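2OG-Fe dioxygenase family protein (Methylibium petroleiphilum, PDB 3PL0) probably acts as an iron- and 2-oxoglutarate-dependent type of dioxygenase, built on a cupin (double-stranded beta-helix) fold. Local coordinates at residues Gln75-Gly80 with Arg135-Gly140; Glu163-Asp168 with Ile218-Pro223; Glu51-Asp56 with Ala146-Ile151; Met2-Glu7 with Phe24-Pro29. One frame throughout, in Å; residues are numbered along the deposited sequence. Where two conformers were deposited one is given.

In the fold
Four contacts mark separate parts of one cupin-like domain, and no two touch. Interaction 2 holds the probable metal site, with His166, Asp168 and His219 converging. The others look like structural packing, though a glycerol, probably from the crystallisation liquor, lies about 4 Å from the side chain of Leu53. Interaction 1 sets the end of strand 65-77 against the turn before strand 141-152; interaction 3, centred about 29 Å away, joins residues before strand 54-55 to strand 141-152, and both strands pair with strand 65-77. Interaction 4 lays the N-terminal arm against strand 24-27 of the same sheet, without strand pairing. Interactions 3 and 4 have centres about 19 Å and 18 Å from that of interaction 2.

Interaction 1: residues Gln75-Gly80 with Arg135-Gly140; sequences QTLQPG and RAPQGG
Leu77 meets Gly140 and Pro137 where the turn that follows helix 118-134 leads into strand 141-152. That strand is the antiparallel neighbour of strand 65-77 in the main sheet of the double-stranded beta-helix, or cupin, fold. The turn is a type II beta turn over Pro137-Gly140, closed by Gly140 N to Pro137 O at 2.9 Å, with Gly139 at its third position in a positive-phi conformation. Among the polar contacts, one direct hydrogen bond joins the segments: Leu77 N donates to Gly140 O at 2.9 Å, with 158° at the hydrogen. The donor lies almost in line with the carbonyl, the C=O...N angle being 165°. A water also donates to Gly140 O at 2.9 Å and accepts from Gln78 N at 3.1 Å, which gives this oxygen two donors and ties the residue after Leu77 to the same point. Thr76 CA adds a weaker CA-H...O contact to Gly140 O at 3.5 Å. The apolar part rests on the leucine. Its CG stands opposite the carbonyl carbon (chi1 -69°), which sends the isobutyl group toward the turn and over Ala132 and Glu129 of helix 118-134. Pro137 also packs on Ala132, so helix and turn share this patch. At its far end, Leu77 CD1 meets the proline ring at CG, 3.8 Å away.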
loop_
_atom_site.group_PDB
_atom_site.type_symbol
_atom_site.label_atom_id
_atom_site.label_comp_id
_atom_site.label_asym_id
_atom_site.label_seq_id
_atom_site.Cartn_x
_atom_site.Cartn_y
_atom_site.Cartn_z
ATOM N N GLN A 75 -5.783 -14.661 5.053
ATOM C CA GLN A 75 -6.914 -14.879 4.213
ATOM C C GLN A 75 -6.816 -16.288 3.701
ATOM O O GLN A 75 -5.785 -16.684 3.188
ATOM C CB GLN A 75 -6.907 -13.939 3.036
ATOM C CG GLN A 75 -8.095 -14.155 2.098
ATOM C CD GLN A 75 -8.119 -13.196 0.921
ATOM O OE1 GLN A 75 -7.129 -12.567 0.621
ATOM N NE2 GLN A 75 -9.262 -13.120 0.224
ATOM N N THR A 76 -7.900 -17.035 3.865
ATOM C CA THR A 76 -8.061 -18.328 3.219
ATOM C C THR A 76 -8.995 -18.162 2.024
ATOM O O THR A 76 -10.037 -17.532 2.111
ATOM C CB THR A 76 -8.604 -19.370 4.228
ATOM O OG1 THR A 76 -7.819 -19.310 5.430
ATOM C CG2 THR A 76 -8.574 -20.806 3.648
ATOM N N LEU A 77 -8.609 -18.713 0.888
ATOM C CA LEU A 77 -9.380 -18.539 -0.334
ATOM C C LEU A 77 -10.572 -19.478 -0.546
ATOM O O LEU A 77 -11.603 -19.029 -1.055
ATOM C CB LEU A 77 -8.434 -18.624 -1.532
ATOM C CG LEU A 77 -7.518 -17.396 -1.565
ATOM C CD1 LEU A 77 -6.368 -17.671 -2.467
ATOM C CD2 LEU A 77 -8.307 -16.148 -2.024
ATOM N N GLN A 78 -10.429 -20.753 -0.201
ATOM C CA GLN A 78 -11.516 -21.722 -0.364
ATOM C C GLN A 78 -11.481 -22.675 0.821
ATOM O O GLN A 78 -10.526 -23.423 0.981
ATOM C CB GLN A 78 -11.400 -22.510 -1.683
ATOM C CG GLN A 78 -11.680 -21.695 -2.958
ATOM C CD GLN A 78 -13.099 -21.148 -3.039
ATOM O OE1 GLN A 78 -13.883 -21.259 -2.094
ATOM N NE2 GLN A 78 -13.431 -20.547 -4.175
ATOM N N PRO A 79 -12.491 -22.600 1.694
ATOM C CA PRO A 79 -13.585 -21.655 1.747
ATOM C C PRO A 79 -13.055 -20.304 2.205
ATOM O O PRO A 79 -12.163 -20.235 3.054
ATOM C CB PRO A 79 -14.507 -22.239 2.813
ATOM C CG PRO A 79 -13.610 -22.998 3.696
ATOM C CD PRO A 79 -12.525 -23.533 2.837
ATOM N N GLY A 80 -13.626 -19.252 1.631
ATOM C CA GLY A 80 -13.191 -17.885 1.866
ATOM C C GLY A 80 -13.335 -17.534 3.322
ATOM O O GLY A 80 -14.419 -17.678 3.894
ATOM N N ARG A 135 -1.350 -15.593 -9.408
ATOM C CA ARG A 135 -0.430 -16.558 -8.824
ATOM C C ARG A 135 -1.031 -17.097 -7.526
ATOM O O ARG A 135 -0.953 -16.456 -6.482
ATOM C CB ARG A 135 0.918 -15.887 -8.550
ATOM C CG ARG A 135 2.115 -16.791 -8.559
ATOM C CD ARG A 135 3.370 -16.016 -8.932
ATOM N NE ARG A 135 3.662 -14.931 -7.996
ATOM C CZ ARG A 135 3.854 -13.643 -8.323
ATOM N NH1 ARG A 135 3.797 -13.247 -9.582
ATOM N NH2 ARG A 135 4.135 -12.732 -7.385
ATOM N N ALA A 136 -1.608 -18.282 -7.586
ATOM C CA ALA A 136 -2.246 -18.875 -6.415
ATOM C C ALA A 136 -1.239 -19.104 -5.301
ATOM O O ALA A 136 -0.227 -19.714 -5.511
ATOM C CB ALA A 136 -2.908 -20.218 -6.800
ATOM N N PRO A 137 -1.536 -18.637 -4.095
ATOM C CA PRO A 137 -0.580 -18.849 -2.998
ATOM C C PRO A 137 -0.589 -20.274 -2.419
ATOM O O PRO A 137 -1.628 -20.931 -2.430
ATOM C CB PRO A 137 -1.065 -17.880 -1.930
ATOM C CG PRO A 137 -2.554 -17.735 -2.203
ATOM C CD PRO A 137 -2.747 -17.911 -3.682
ATOM N N GLN A 138 0.555 -20.712 -1.901
ATOM C CA GLN A 138 0.674 -22.033 -1.279
ATOM C C GLN A 138 -0.474 -22.299 -0.297
ATOM O O GLN A 138 -0.771 -21.485 0.569
ATOM C CB GLN A 138 2.029 -22.178 -0.565
ATOM C CG GLN A 138 2.252 -23.528 0.164
ATOM C CD GLN A 138 2.037 -24.742 -0.718
ATOM O OE1 GLN A 138 2.338 -24.728 -1.915
ATOM N NE2 GLN A 138 1.524 -25.817 -0.122
ATOM N N GLY A 139 -1.124 -23.453 -0.447
ATOM C CA GLY A 139 -2.252 -23.834 0.428
ATOM C C GLY A 139 -3.449 -22.882 0.432
ATOM O O GLY A 139 -4.238 -22.891 1.358
ATOM N N GLY A 140 -3.597 -22.080 -0.616
ATOM C CA GLY A 140 -4.682 -21.105 -0.693
ATOM C C GLY A 140 -4.750 -20.086 0.446
ATOM O O GLY A 140 -5.848 -19.654 0.804
HETATM O O HOH W 1 -7.715 -21.857 0.844
#

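Interaction 2: residues Glu163-Asp168 with Ile218-Pro223; sequences EGAHRD and IHESTP
His219 and His166 join strand 217-226 to the loop of residues 163-168 through an antiparallel hydrogen-bonded pair: His166 N to His219 O and His219 N to His166 O both measure 2.9 Å. From CB the His219 side chain leaves with CG between the backbone N and the carbonyl carbon (chi1 68°), which brings the ring back over the loop. CG lies 4.1 Å from His166 O, and CD2 passes closer to that oxygen, at 3.4 Å. ND1 comes within 4.2 Å of His166 CE1, whereas CE1 lies 3.5 Å from His166 NE2. The two imidazoles meet obliquely, their planes 52° apart, with His166 CE1 over one face of His219 near its rim. At the tip, NE2 donates to Asp168 OD1 at 2.9 Å, a nearly straight bond of 164° that uses the syn lone pair and lies close to the ring plane. A leucine here would probably leave Asp168 OD1 without this donor and its carboxylate freer to turn. Beyond the histidines, Ala165 CB presses on Ile218 CD1 at 3.4 Å, tighter than usual for carbons, and Glu220 directs OE2 to Arg189. His166 and Asp168 form an HxD sequence that meets a distant histidine on a later strand, consistent with the two-histidine, one-carboxylate iron site of 2-oxoglutarate-dependent dioxygenases.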
loop_
_atom_site.group_PDB
_atom_site.type_symbol
_atom_site.label_atom_id
_atom_site.label_comp_id
_atom_site.label_asym_id
_atom_site.label_seq_id
_atom_site.Cartn_x
_atom_site.Cartn_y
_atom_site.Cartn_z
ATOM N N GLU A 163 17.844 4.441 -1.960
ATOM C CA GLU A 163 17.872 3.224 -2.759
ATOM C C GLU A 163 17.177 3.336 -4.106
ATOM O O GLU A 163 17.234 2.407 -4.894
ATOM C CB GLU A 163 17.228 2.075 -1.968
ATOM C CG GLU A 163 18.043 1.646 -0.772
ATOM C CD GLU A 163 19.288 0.854 -1.141
ATOM O OE1 GLU A 163 19.691 0.845 -2.323
ATOM O OE2 GLU A 163 19.890 0.238 -0.238
ATOM N N GLY A 164 16.481 4.441 -4.348
ATOM C CA GLY A 164 15.626 4.562 -5.523
ATOM C C GLY A 164 14.439 3.619 -5.416
ATOM O O GLY A 164 13.949 3.312 -4.298
ATOM N N ALA A 165 13.988 3.119 -6.565
ATOM C CA ALA A 165 12.780 2.287 -6.591
ATOM C C ALA A 165 12.995 0.985 -5.844
ATOM O O ALA A 165 14.072 0.428 -5.882
ATOM C CB ALA A 165 12.313 2.031 -8.012
ATOM N N HIS A 166 11.957 0.492 -5.187
ATOM C CA HIS A 166 12.078 -0.734 -4.396
ATOM C C HIS A 166 10.971 -1.747 -4.715
ATOM O O HIS A 166 9.919 -1.407 -5.290
ATOM C CB HIS A 166 12.031 -0.377 -2.887
ATOM C CG HIS A 166 10.688 0.113 -2.443
ATOM N ND1 HIS A 166 10.281 1.420 -2.609
ATOM C CD2 HIS A 166 9.638 -0.539 -1.892
ATOM C CE1 HIS A 166 9.046 1.557 -2.154
ATOM N NE2 HIS A 166 8.631 0.379 -1.719
ATOM N N ARG A 167 11.215 -3.000 -4.337
ATOM C CA ARG A 167 10.124 -3.913 -4.104
ATOM C C ARG A 167 9.916 -4.152 -2.599
ATOM O O ARG A 167 10.695 -3.702 -1.760
ATOM C CB ARG A 167 10.321 -5.216 -4.865
ATOM C CG ARG A 167 11.463 -6.077 -4.393
ATOM C CD ARG A 167 11.576 -7.343 -5.232
ATOM N NE ARG A 167 10.490 -8.279 -4.971
ATOM C CZ ARG A 167 10.594 -9.403 -4.260
ATOM N NH1 ARG A 167 11.770 -9.787 -3.755
ATOM N NH2 ARG A 167 9.514 -10.165 -4.059
ATOM N N ASP A 168 8.858 -4.866 -2.259
ATOM C CA ASP A 168 8.495 -5.021 -0.867
ATOM C C ASP A 168 8.825 -6.426 -0.295
ATOM O O ASP A 168 8.625 -6.682 0.874
ATOM C CB ASP A 168 7.031 -4.688 -0.692
ATOM C CG ASP A 168 6.720 -3.239 -1.020
ATOM O OD1 ASP A 168 6.758 -2.847 -2.217
ATOM O OD2 ASP A 168 6.400 -2.516 -0.080
ATOM N N ILE A 218 9.102 -2.612 -9.745
ATOM C CA ILE A 218 9.555 -1.853 -8.588
ATOM C C ILE A 218 8.877 -0.478 -8.617
ATOM O O ILE A 218 8.349 -0.048 -9.643
ATOM C CB ILE A 218 11.088 -1.744 -8.496
ATOM C CG1 ILE A 218 11.687 -1.030 -9.731
ATOM C CG2 ILE A 218 11.738 -3.169 -8.250
ATOM C CD1 ILE A 218 13.187 -0.837 -9.635
ATOM N N HIS A 219 8.841 0.201 -7.477
ATOM C CA HIS A 219 8.087 1.437 -7.422
ATOM C C HIS A 219 8.659 2.389 -6.378
ATOM O O HIS A 219 9.603 2.048 -5.632
ATOM C CB HIS A 219 6.608 1.121 -7.181
ATOM C CG HIS A 219 6.337 0.564 -5.818
ATOM N ND1 HIS A 219 5.831 1.329 -4.779
ATOM C CD2 HIS A 219 6.561 -0.670 -5.304
ATOM C CE1 HIS A 219 5.742 0.581 -3.689
ATOM N NE2 HIS A 219 6.162 -0.642 -3.985
ATOM N N GLU A 220 8.121 3.598 -6.353
ATOM C CA GLU A 220 8.650 4.669 -5.505
ATOM C C GLU A 220 7.656 5.771 -5.552
ATOM O O GLU A 220 6.724 5.748 -6.370
ATOM C CB GLU A 220 10.041 5.144 -6.002
ATOM C CG GLU A 220 9.994 5.838 -7.368
ATOM C CD GLU A 220 11.319 6.284 -7.889
ATOM O OE1 GLU A 220 12.352 5.650 -7.590
ATOM O OE2 GLU A 220 11.308 7.223 -8.710
ATOM N N SER A 221 7.821 6.775 -4.694
ATOM C CA SER A 221 7.085 7.998 -4.901
ATOM C C SER A 221 7.976 9.159 -4.580
ATOM O O SER A 221 8.841 9.058 -3.714
ATOM C CB SER A 221 5.806 8.062 -4.094
ATOM O OG SER A 221 6.103 8.090 -2.747
ATOM N N THR A 222 7.739 10.277 -5.252
ATOM C CA THR A 222 8.567 11.444 -5.067
ATOM C C THR A 222 8.236 12.193 -3.781
ATOM O O THR A 222 7.134 12.117 -3.289
ATOM C CB THR A 222 8.446 12.380 -6.241
ATOM O OG1 THR A 222 7.134 12.938 -6.265
ATOM C CG2 THR A 222 8.796 11.592 -7.558
ATOM N N PRO A 223 9.199 12.934 -3.248
ATOM C CA PRO A 223 8.948 13.670 -1.996
ATOM C C PRO A 223 7.783 14.674 -2.101
ATOM O O PRO A 223 7.462 15.195 -3.195
ATOM C CB PRO A 223 10.270 14.430 -1.755
ATOM C CG PRO A 223 11.263 13.763 -2.578
ATOM C CD PRO A 223 10.561 13.156 -3.764
#

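Interaction 3: residues Glu51-Asp56 with Ala146-Ile151; sequences EELAPD and AHPFRI
Glu51 opens the contact with a two-pronged salt bridge to Arg150. Its side chain sets off away from strand 141-152, and the bend at chi2 (-59°) brings the carboxylate back to it. Arg150 then grips it end-on, NH1 to OE1 at 2.9 Å and NH2 to OE2 at 3.0 Å, one nitrogen to each oxygen. The fit is good on one side and less so on the other. Both oxygens lie close to the guanidinium plane, and the N-H...O angles of 165° and 170° are nearly straight, but the nitrogens approach from above the carboxylate plane, so the two flat groups are strongly inclined to one another. Arg150 NE is taken by Asp239, a second carboxylate that would hold the guanidinium against rotation. Two residues on, Leu53 points toward strand 141-152 and lays its two branches along the strand. CD1 rests 3.6 Å from Arg150 N and 4.1 Å from Arg150 CB, while the other branch, CD2, lies 3.9 Å from Pro148 CG. Leu53 N is hydrogen-bonded to a glycerol molecule, probably from the crystallisation liquor. At the end of the segment, Asp56 turns its carboxylate to Arg66 and Arg68 of strand 65-77. That strand is the common neighbour: strand 54-55 and strand 141-152 each pair with it antiparallel, Leu53 also packs on its Tyr67, and Phe149, directed away from residues 51-56, lies against strand 237-246.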
loop_
_atom_site.group_PDB
_atom_site.type_symbol
_atom_site.label_atom_id
_atom_site.label_comp_id
_atom_site.label_asym_id
_atom_site.label_seq_id
_atom_site.Cartn_x
_atom_site.Cartn_y
_atom_site.Cartn_z
ATOM N N GLU A 51 -6.448 10.274 11.212
ATOM C CA GLU A 51 -6.143 11.371 12.144
ATOM C C GLU A 51 -5.527 10.849 13.457
ATOM O O GLU A 51 -5.171 11.644 14.329
ATOM C CB GLU A 51 -7.396 12.185 12.462
ATOM C CG GLU A 51 -8.139 12.667 11.257
ATOM C CD GLU A 51 -7.285 13.556 10.368
ATOM O OE1 GLU A 51 -6.387 14.274 10.890
ATOM O OE2 GLU A 51 -7.501 13.515 9.133
ATOM N N GLU A 52 -5.380 9.528 13.595
ATOM C CA GLU A 52 -4.966 8.921 14.864
ATOM C C GLU A 52 -3.847 7.920 14.693
ATOM O O GLU A 52 -3.768 6.949 15.458
ATOM C CB GLU A 52 -6.139 8.186 15.474
ATOM C CG GLU A 52 -7.340 9.062 15.804
ATOM C CD GLU A 52 -8.468 8.247 16.448
ATOM O OE1 GLU A 52 -8.641 7.045 16.108
ATOM O OE2 GLU A 52 -9.179 8.806 17.309
ATOM N N LEU A 53 -2.998 8.104 13.681
ATOM C CA LEU A 53 -1.893 7.191 13.503
ATOM C C LEU A 53 -0.782 7.568 14.491
ATOM O O LEU A 53 -0.686 8.731 14.906
ATOM C CB LEU A 53 -1.410 7.178 12.043
ATOM C CG LEU A 53 -2.442 6.773 11.003
ATOM C CD1 LEU A 53 -1.868 6.988 9.574
ATOM C CD2 LEU A 53 -2.955 5.348 11.194
ATOM N N ALA A 54 0.036 6.585 14.876
ATOM C CA ALA A 54 1.098 6.801 15.864
ATOM C C ALA A 54 2.381 7.315 15.215
ATOM O O ALA A 54 2.721 6.936 14.097
ATOM C CB ALA A 54 1.377 5.545 16.620
ATOM N N PRO A 55 3.119 8.188 15.923
ATOM C CA PRO A 55 4.349 8.688 15.325
ATOM C C PRO A 55 5.304 7.530 15.185
ATOM O O PRO A 55 5.328 6.678 16.067
ATOM C CB PRO A 55 4.870 9.705 16.340
ATOM C CG PRO A 55 4.138 9.400 17.625
ATOM C CD PRO A 55 2.853 8.731 17.271
ATOM N N ASP A 56 6.021 7.475 14.058
ATOM C CA ASP A 56 7.061 6.495 13.830
ATOM C C ASP A 56 8.370 7.189 14.181
ATOM O O ASP A 56 8.907 7.952 13.392
ATOM C CB ASP A 56 7.060 6.027 12.359
ATOM C CG ASP A 56 8.257 5.119 11.993
ATOM O OD1 ASP A 56 9.107 4.851 12.858
ATOM O OD2 ASP A 56 8.353 4.689 10.796
ATOM N N ALA A 146 -0.942 -4.804 6.792
ATOM C CA ALA A 146 -1.561 -3.535 6.475
ATOM C C ALA A 146 -0.742 -2.426 7.125
ATOM O O ALA A 146 -0.485 -2.485 8.324
ATOM C CB ALA A 146 -2.960 -3.503 6.975
ATOM N N HIS A 147 -0.363 -1.410 6.348
ATOM C CA HIS A 147 0.387 -0.280 6.874
ATOM C C HIS A 147 -0.282 1.042 6.464
ATOM O O HIS A 147 0.016 1.589 5.387
ATOM C CB HIS A 147 1.780 -0.298 6.272
ATOM C CG HIS A 147 2.561 -1.536 6.529
ATOM N ND1 HIS A 147 3.465 -1.615 7.557
ATOM C CD2 HIS A 147 2.605 -2.729 5.887
ATOM C CE1 HIS A 147 4.029 -2.812 7.547
ATOM N NE2 HIS A 147 3.520 -3.506 6.547
ATOM N N PRO A 148 -1.187 1.557 7.282
ATOM C CA PRO A 148 -1.703 2.903 7.012
ATOM C C PRO A 148 -0.654 3.943 7.353
ATOM O O PRO A 148 -0.004 3.838 8.412
ATOM C CB PRO A 148 -2.876 3.047 7.959
ATOM C CG PRO A 148 -2.615 2.048 9.067
ATOM C CD PRO A 148 -1.869 0.916 8.424
ATOM N N PHE A 149 -0.486 4.913 6.477
ATOM C CA PHE A 149 0.558 5.918 6.613
ATOM C C PHE A 149 -0.016 7.309 6.515
ATOM O O PHE A 149 -0.870 7.549 5.673
ATOM C CB PHE A 149 1.542 5.819 5.464
ATOM C CG PHE A 149 2.530 4.702 5.578
ATOM C CD1 PHE A 149 3.545 4.732 6.517
ATOM C CD2 PHE A 149 2.461 3.618 4.711
ATOM C CE1 PHE A 149 4.475 3.695 6.596
ATOM C CE2 PHE A 149 3.383 2.593 4.779
ATOM C CZ PHE A 149 4.407 2.633 5.721
ATOM N N ARG A 150 0.549 8.243 7.283
ATOM C CA ARG A 150 0.470 9.675 6.952
ATOM C C ARG A 150 1.862 10.245 7.003
ATOM O O ARG A 150 2.574 10.074 7.978
ATOM C CB ARG A 150 -0.403 10.449 7.923
ATOM C CG ARG A 150 -0.260 11.995 7.823
ATOM C CD ARG A 150 -1.313 12.746 8.579
ATOM N NE ARG A 150 -2.618 12.578 7.982
ATOM C CZ ARG A 150 -3.762 13.024 8.487
ATOM N NH1 ARG A 150 -3.822 13.754 9.609
ATOM N NH2 ARG A 150 -4.871 12.797 7.815
ATOM N N ILE A 151 2.237 10.942 5.950
ATOM C CA ILE A 151 3.495 11.654 5.905
ATOM C C ILE A 151 3.123 13.141 5.963
ATOM O O ILE A 151 2.366 13.626 5.121
ATOM C CB ILE A 151 4.263 11.362 4.623
ATOM C CG1 ILE A 151 4.500 9.873 4.386
ATOM C CG2 ILE A 151 5.624 12.037 4.649
ATOM C CD1 ILE A 151 5.300 9.165 5.455
#

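Interaction 4: residues Met2-Glu7 with Phe24-Pro29; sequences MHVDIE and FCVLTP
Phe24 receives the start of the N-terminal arm, where the packing is close. Selenomethionine Met2 crosses the ring at about a right angle: its SE sits 5.4 Å from the centroid, at the ring edge, a Met-aromatic contact, and its CE is 4.0 Å from Phe24 CE1. The carbonyl of His3 also comes near, its O at 3.4 Å from Phe24 CZ. With CG between the backbone N and the carbonyl carbon (chi1 75°), the phenyl swings toward the arm. Replacing this ring by an alanine is likely to open a gap beside Met2 and leave Val199 and Leu210 without their aromatic neighbour. Further along, Val26 CG1 lies 4.0 Å from Ile6 CA, and Thr28 CG2 is 3.6 Å from Asp5 O, while Thr28 OG1 caps the following helix at Ala31 N.

In the middle the backbones are bridged by a single water. No direct hydrogen bond joins the segments; instead this water donates to His3 O and, at 2.6 Å, to Asp5 OD2, and accepts from Asp5 N and Val26 N. Asp5 OD2 also pairs with Arg18. The looser side is marked by Val4 CG1, which reaches Val26 CG2 only at 4.4 Å, by Glu7, which points away from residues 24-29, and by His3, the end of whose side chain leads away. Asp5 centres an inverse gamma turn, closed by a weak bond. The arm runs nearly parallel to residues 24-28, 10° apart, and helix 12-22 makes the connection: an extended segment, not a strand, bridged by water to strand 24-27, which pairs with strand 209-213 in the cupin sheet.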
loop_
_atom_site.group_PDB
_atom_site.type_symbol
_atom_site.label_atom_id
_atom_site.label_comp_id
_atom_site.label_asym_id
_atom_site.label_seq_id
_atom_site.Cartn_x
_atom_site.Cartn_y
_atom_site.Cartn_z
HETATM N N MSE A 2 3.405 1.798 -21.109
HETATM C CA MSE A 2 2.575 0.985 -20.216
HETATM C C MSE A 2 1.265 1.716 -19.872
HETATM O O MSE A 2 1.167 2.946 -20.010
HETATM C CB MSE A 2 3.394 0.595 -18.979
HETATM C CG MSE A 2 4.588 -0.272 -19.358
HETATM SE SE MSE A 2 5.594 -0.941 -17.849
HETATM C CE MSE A 2 5.947 0.719 -17.036
ATOM N N HIS A 3 0.235 0.954 -19.497
ATOM C CA HIS A 3 -1.094 1.524 -19.274
ATOM C C HIS A 3 -1.240 2.039 -17.854
ATOM O O HIS A 3 -1.004 1.289 -16.916
ATOM C CB HIS A 3 -2.182 0.464 -19.499
ATOM C CG HIS A 3 -2.300 0.021 -20.924
ATOM N ND1 HIS A 3 -3.073 0.695 -21.849
ATOM C CD2 HIS A 3 -1.742 -1.021 -21.582
ATOM C CE1 HIS A 3 -2.997 0.078 -23.014
ATOM N NE2 HIS A 3 -2.194 -0.964 -22.881
ATOM N N VAL A 4 -1.666 3.302 -17.717
ATOM C CA VAL A 4 -1.971 3.882 -16.443
ATOM C C VAL A 4 -3.461 4.157 -16.510
ATOM O O VAL A 4 -3.875 5.172 -17.097
ATOM C CB VAL A 4 -1.206 5.190 -16.252
ATOM C CG1 VAL A 4 -1.581 5.837 -14.889
ATOM C CG2 VAL A 4 0.265 4.929 -16.297
ATOM N N ASP A 5 -4.269 3.264 -15.931
ATOM C CA ASP A 5 -5.731 3.299 -16.132
ATOM C C ASP A 5 -6.364 4.159 -15.053
ATOM O O ASP A 5 -7.202 3.692 -14.275
ATOM C CB ASP A 5 -6.303 1.871 -16.147
ATOM C CG ASP A 5 -5.746 1.053 -17.306
ATOM O OD1 ASP A 5 -6.186 1.307 -18.430
ATOM O OD2 ASP A 5 -4.795 0.229 -17.104
ATOM N N ILE A 6 -5.957 5.433 -15.023
ATOM C CA ILE A 6 -6.264 6.310 -13.883
ATOM C C ILE A 6 -7.512 7.136 -14.155
ATOM O O ILE A 6 -8.007 7.803 -13.261
ATOM C CB ILE A 6 -5.045 7.163 -13.499
ATOM C CG1 ILE A 6 -5.236 7.816 -12.118
ATOM C CG2 ILE A 6 -4.741 8.193 -14.580
ATOM C CD1 ILE A 6 -3.907 8.146 -11.442
ATOM N N GLU A 7 -8.054 7.034 -15.364
ATOM C CA GLU A 7 -9.274 7.746 -15.758
ATOM C C GLU A 7 -10.478 6.804 -15.923
ATOM O O GLU A 7 -11.582 7.108 -15.452
ATOM C CB GLU A 7 -9.030 8.531 -17.064
ATOM C CG GLU A 7 -7.753 9.400 -17.056
ATOM C CD GLU A 7 -7.798 10.567 -18.048
ATOM O OE1 GLU A 7 -7.926 10.322 -19.266
ATOM O OE2 GLU A 7 -7.692 11.732 -17.600
ATOM N N PHE A 24 1.473 -4.302 -13.215
ATOM C CA PHE A 24 0.732 -3.384 -12.331
ATOM C C PHE A 24 -0.535 -2.955 -13.031
ATOM O O PHE A 24 -0.686 -3.122 -14.241
ATOM C CB PHE A 24 1.540 -2.146 -11.939
ATOM C CG PHE A 24 1.671 -1.114 -13.047
ATOM C CD1 PHE A 24 2.569 -1.303 -14.086
ATOM C CD2 PHE A 24 0.876 0.010 -13.063
ATOM C CE1 PHE A 24 2.665 -0.384 -15.110
ATOM C CE2 PHE A 24 0.969 0.945 -14.114
ATOM C CZ PHE A 24 1.860 0.740 -15.111
ATOM N N CYS A 25 -1.445 -2.399 -12.263
ATOM C CA CYS A 25 -2.547 -1.677 -12.841
ATOM C C CYS A 25 -3.112 -0.717 -11.797
ATOM O O CYS A 25 -2.896 -0.899 -10.588
ATOM C CB CYS A 25 -3.624 -2.621 -13.334
ATOM S SG CYS A 25 -4.490 -3.504 -12.042
ATOM N N VAL A 26 -3.845 0.273 -12.278
ATOM C CA VAL A 26 -4.511 1.228 -11.427
ATOM C C VAL A 26 -6.015 0.995 -11.476
ATOM O O VAL A 26 -6.568 0.928 -12.561
ATOM C CB VAL A 26 -4.189 2.635 -11.920
ATOM C CG1 VAL A 26 -4.959 3.733 -11.080
ATOM C CG2 VAL A 26 -2.653 2.860 -11.902
ATOM N N LEU A 27 -6.667 0.894 -10.312
ATOM C CA LEU A 27 -8.129 0.865 -10.232
ATOM C C LEU A 27 -8.606 2.264 -9.820
ATOM O O LEU A 27 -8.196 2.792 -8.767
ATOM C CB LEU A 27 -8.609 -0.149 -9.177
ATOM C CG LEU A 27 -8.083 -1.580 -9.302
ATOM C CD1 LEU A 27 -8.665 -2.383 -8.165
ATOM C CD2 LEU A 27 -8.492 -2.210 -10.671
ATOM N N THR A 28 -9.490 2.848 -10.622
ATOM C CA THR A 28 -10.152 4.086 -10.238
ATOM C C THR A 28 -11.036 3.761 -9.027
ATOM O O THR A 28 -11.384 2.578 -8.802
ATOM C CB THR A 28 -11.037 4.639 -11.383
ATOM O OG1 THR A 28 -12.100 3.713 -11.680
ATOM C CG2 THR A 28 -10.211 4.890 -12.669
ATOM N N PRO A 29 -11.440 4.786 -8.255
ATOM C CA PRO A 29 -12.395 4.544 -7.166
ATOM C C PRO A 29 -13.663 3.817 -7.625
ATOM O O PRO A 29 -14.175 2.976 -6.904
ATOM C CB PRO A 29 -12.697 5.948 -6.650
ATOM C CG PRO A 29 -11.509 6.791 -7.082
ATOM C CD PRO A 29 -11.120 6.215 -8.388
HETATM O O HOH W 2 -3.204 0.683 -15.100
#